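Local coordinates for flagellar motor switch protein FliG (Thermotoga maritima, PDB 5TDY), which probably forms part of the switch complex at the base of the flagellar basal body, which contacts chemotaxis proteins and motor components that set the direction of rotation, at residues R9-V14 with L58-S63. Residues are numbered along the deposited sequence; the frame is centred on the assembly and turned at random.
Sequences RRKAAV and LEEFLS
Lys11 NZ donates to Glu60 OE1 over 2.7 Å, a hydrogen bond that is also a salt bridge and the sole direct link between residues 9-14 and 58-63. The ammonium group comes in on the syn lone pair of OE1, the side facing the other carboxylate oxygen, and Lys11 NZ is therefore still only 3.4 Å from Glu60 OE2. Only OE1 is hydrogen-bonded by the lysine, however; OE2 is hydrogen-bonded to an aromatic side chain on the chain of another protein. The two oxygens thus divide their work between an intramolecular and an intermolecular partner, which should limit rotation of the carboxylate.

The two side chains extend from helix 8-19 and helix 51-66 towards each other and cross at about a right angle. Glu60 runs out straight, its CG anti to the backbone N (chi1 -174°). Glutamate suits this place because two acceptor oxygens at the end of an extended arm can serve two partners. Lys11 bends at chi3 (-105°), which sets the direction of CE and NZ; Lys11 CE lies 3.6 Å from Glu60 OE1. A long, flexible lysine also fits: its methylenes can pack on Val57 of helix 51-66 and on Ile6, while its charged end stays in a partly exposed position.

Apolar residues join the same helices alongside the ion pair, Val14 touching Val57 while Leu58 and Phe61 pack on Leu15. This is helix-to-helix packing within the FliG N-terminal domain, edged by a charged pair. Because Glu60 also hydrogen-bonds to the partner protein, and Lys11 packs against an aromatic side chain there, the salt bridge lies where the two helices and the partner meet, and the nearby ammonium would be expected to offset the carboxylate's negative charge.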
loop_
_atom_site.group_PDB
_atom_site.type_symbol
_atom_site.label_atom_id
_atom_site.label_comp_id
_atom_site.label_asym_id
_atom_site.label_seq_id
_atom_site.Cartn_x
_atom_site.Cartn_y
_atom_site.Cartn_z
ATOM N N ARG B 9 -3.314 5.653 -12.360
ATOM C CA ARG B 9 -4.730 5.837 -12.073
ATOM C C ARG B 9 -5.323 4.575 -11.460
ATOM O O ARG B 9 -6.081 4.645 -10.485
ATOM C CB ARG B 9 -5.473 6.226 -13.353
ATOM C CG ARG B 9 -5.127 7.619 -13.896
ATOM C CD ARG B 9 -5.698 7.818 -15.297
ATOM N NE ARG B 9 -4.951 7.049 -16.296
ATOM C CZ ARG B 9 -5.286 6.948 -17.581
ATOM N NH1 ARG B 9 -6.371 7.563 -18.041
ATOM N NH2 ARG B 9 -4.540 6.227 -18.408
ATOM N N ARG B 10 -4.966 3.410 -12.007
ATOM C CA ARG B 10 -5.446 2.152 -11.452
ATOM C C ARG B 10 -4.881 1.899 -10.054
ATOM O O ARG B 10 -5.569 1.329 -9.194
ATOM C CB ARG B 10 -5.092 1.006 -12.390
ATOM C CG ARG B 10 -5.550 -0.336 -11.892
ATOM C CD ARG B 10 -5.483 -1.392 -12.970
ATOM N NE ARG B 10 -5.920 -2.687 -12.447
ATOM C CZ ARG B 10 -7.191 -3.072 -12.384
ATOM N NH1 ARG B 10 -8.149 -2.265 -12.822
ATOM N NH2 ARG B 10 -7.502 -4.262 -11.895
ATOM N N LYS B 11 -3.618 2.274 -9.820
ATOM C CA LYS B 11 -3.057 2.132 -8.477
ATOM C C LYS B 11 -3.903 2.876 -7.452
ATOM O O LYS B 11 -4.252 2.324 -6.406
ATOM C CB LYS B 11 -1.614 2.632 -8.439
ATOM C CG LYS B 11 -0.634 1.731 -9.178
ATOM C CD LYS B 11 0.780 1.992 -8.733
ATOM C CE LYS B 11 1.546 2.767 -9.765
ATOM N NZ LYS B 11 2.997 2.499 -9.596
ATOM N N ALA B 12 -4.254 4.129 -7.737
ATOM C CA ALA B 12 -5.086 4.876 -6.795
ATOM C C ALA B 12 -6.441 4.201 -6.601
ATOM O O ALA B 12 -6.977 4.181 -5.492
ATOM C CB ALA B 12 -5.270 6.321 -7.272
ATOM N N ALA B 13 -7.016 3.648 -7.672
ATOM C CA ALA B 13 -8.312 2.997 -7.546
ATOM C C ALA B 13 -8.209 1.725 -6.711
ATOM O O ALA B 13 -9.091 1.444 -5.891
ATOM C CB ALA B 13 -8.892 2.696 -8.931
ATOM N N VAL B 14 -7.142 0.945 -6.909
ATOM C CA VAL B 14 -6.954 -0.272 -6.128
ATOM C C VAL B 14 -6.807 0.067 -4.648
ATOM O O VAL B 14 -7.374 -0.613 -3.779
ATOM C CB VAL B 14 -5.752 -1.078 -6.664
ATOM C CG1 VAL B 14 -5.363 -2.210 -5.690
ATOM C CG2 VAL B 14 -6.066 -1.653 -8.064
ATOM N N LEU B 58 -0.261 -2.142 -2.414
ATOM C CA LEU B 58 -0.107 -1.910 -0.982
ATOM C C LEU B 58 1.363 -1.747 -0.601
ATOM O O LEU B 58 1.706 -0.888 0.219
ATOM C CB LEU B 58 -0.757 -3.051 -0.202
ATOM C CG LEU B 58 -2.289 -3.026 -0.252
ATOM C CD1 LEU B 58 -2.878 -4.202 0.524
ATOM C CD2 LEU B 58 -2.839 -1.709 0.280
ATOM N N GLU B 59 2.250 -2.544 -1.210
ATOM C CA GLU B 59 3.681 -2.442 -0.899
ATOM C C GLU B 59 4.257 -1.091 -1.302
ATOM O O GLU B 59 5.003 -0.472 -0.529
ATOM C CB GLU B 59 4.452 -3.568 -1.587
ATOM C CG GLU B 59 4.366 -4.852 -0.797
ATOM C CD GLU B 59 4.561 -6.066 -1.646
ATOM O OE1 GLU B 59 4.360 -7.180 -1.122
ATOM O OE2 GLU B 59 4.919 -5.906 -2.832
ATOM N N GLU B 60 3.939 -0.628 -2.513
ATOM C CA GLU B 60 4.405 0.682 -2.950
ATOM C C GLU B 60 3.804 1.790 -2.092
ATOM O O GLU B 60 4.508 2.729 -1.699
ATOM C CB GLU B 60 4.071 0.900 -4.434
ATOM C CG GLU B 60 4.681 2.203 -4.973
ATOM C CD GLU B 60 4.320 2.527 -6.425
ATOM O OE1 GLU B 60 3.866 1.647 -7.181
ATOM O OE2 GLU B 60 4.508 3.694 -6.822
ATOM N N PHE B 61 2.511 1.694 -1.778
ATOM C CA PHE B 61 1.883 2.707 -0.934
ATOM C C PHE B 61 2.614 2.868 0.394
ATOM O O PHE B 61 2.848 3.993 0.850
ATOM C CB PHE B 61 0.425 2.370 -0.638
ATOM C CG PHE B 61 -0.126 3.207 0.478
ATOM C CD1 PHE B 61 -0.479 4.531 0.248
ATOM C CD2 PHE B 61 -0.195 2.715 1.769
ATOM C CE1 PHE B 61 -0.947 5.343 1.299
ATOM C CE2 PHE B 61 -0.657 3.512 2.817
ATOM C CZ PHE B 61 -1.037 4.817 2.580
ATOM N N LEU B 62 2.935 1.743 1.059
ATOM C CA LEU B 62 3.554 1.809 2.381
ATOM C C LEU B 62 4.937 2.450 2.322
ATOM O O LEU B 62 5.276 3.293 3.169
ATOM C CB LEU B 62 3.635 0.406 2.991
ATOM C CG LEU B 62 2.287 -0.145 3.491
ATOM C CD1 LEU B 62 2.407 -1.592 3.933
ATOM C CD2 LEU B 62 1.713 0.702 4.627
ATOM N N SER B 63 5.756 2.041 1.339
ATOM C CA SER B 63 7.058 2.670 1.101
ATOM C C SER B 63 6.917 4.182 0.912
ATOM O O SER B 63 7.636 4.966 1.540
ATOM C CB SER B 63 7.722 2.003 -0.119
ATOM O OG SER B 63 8.835 2.737 -0.637
#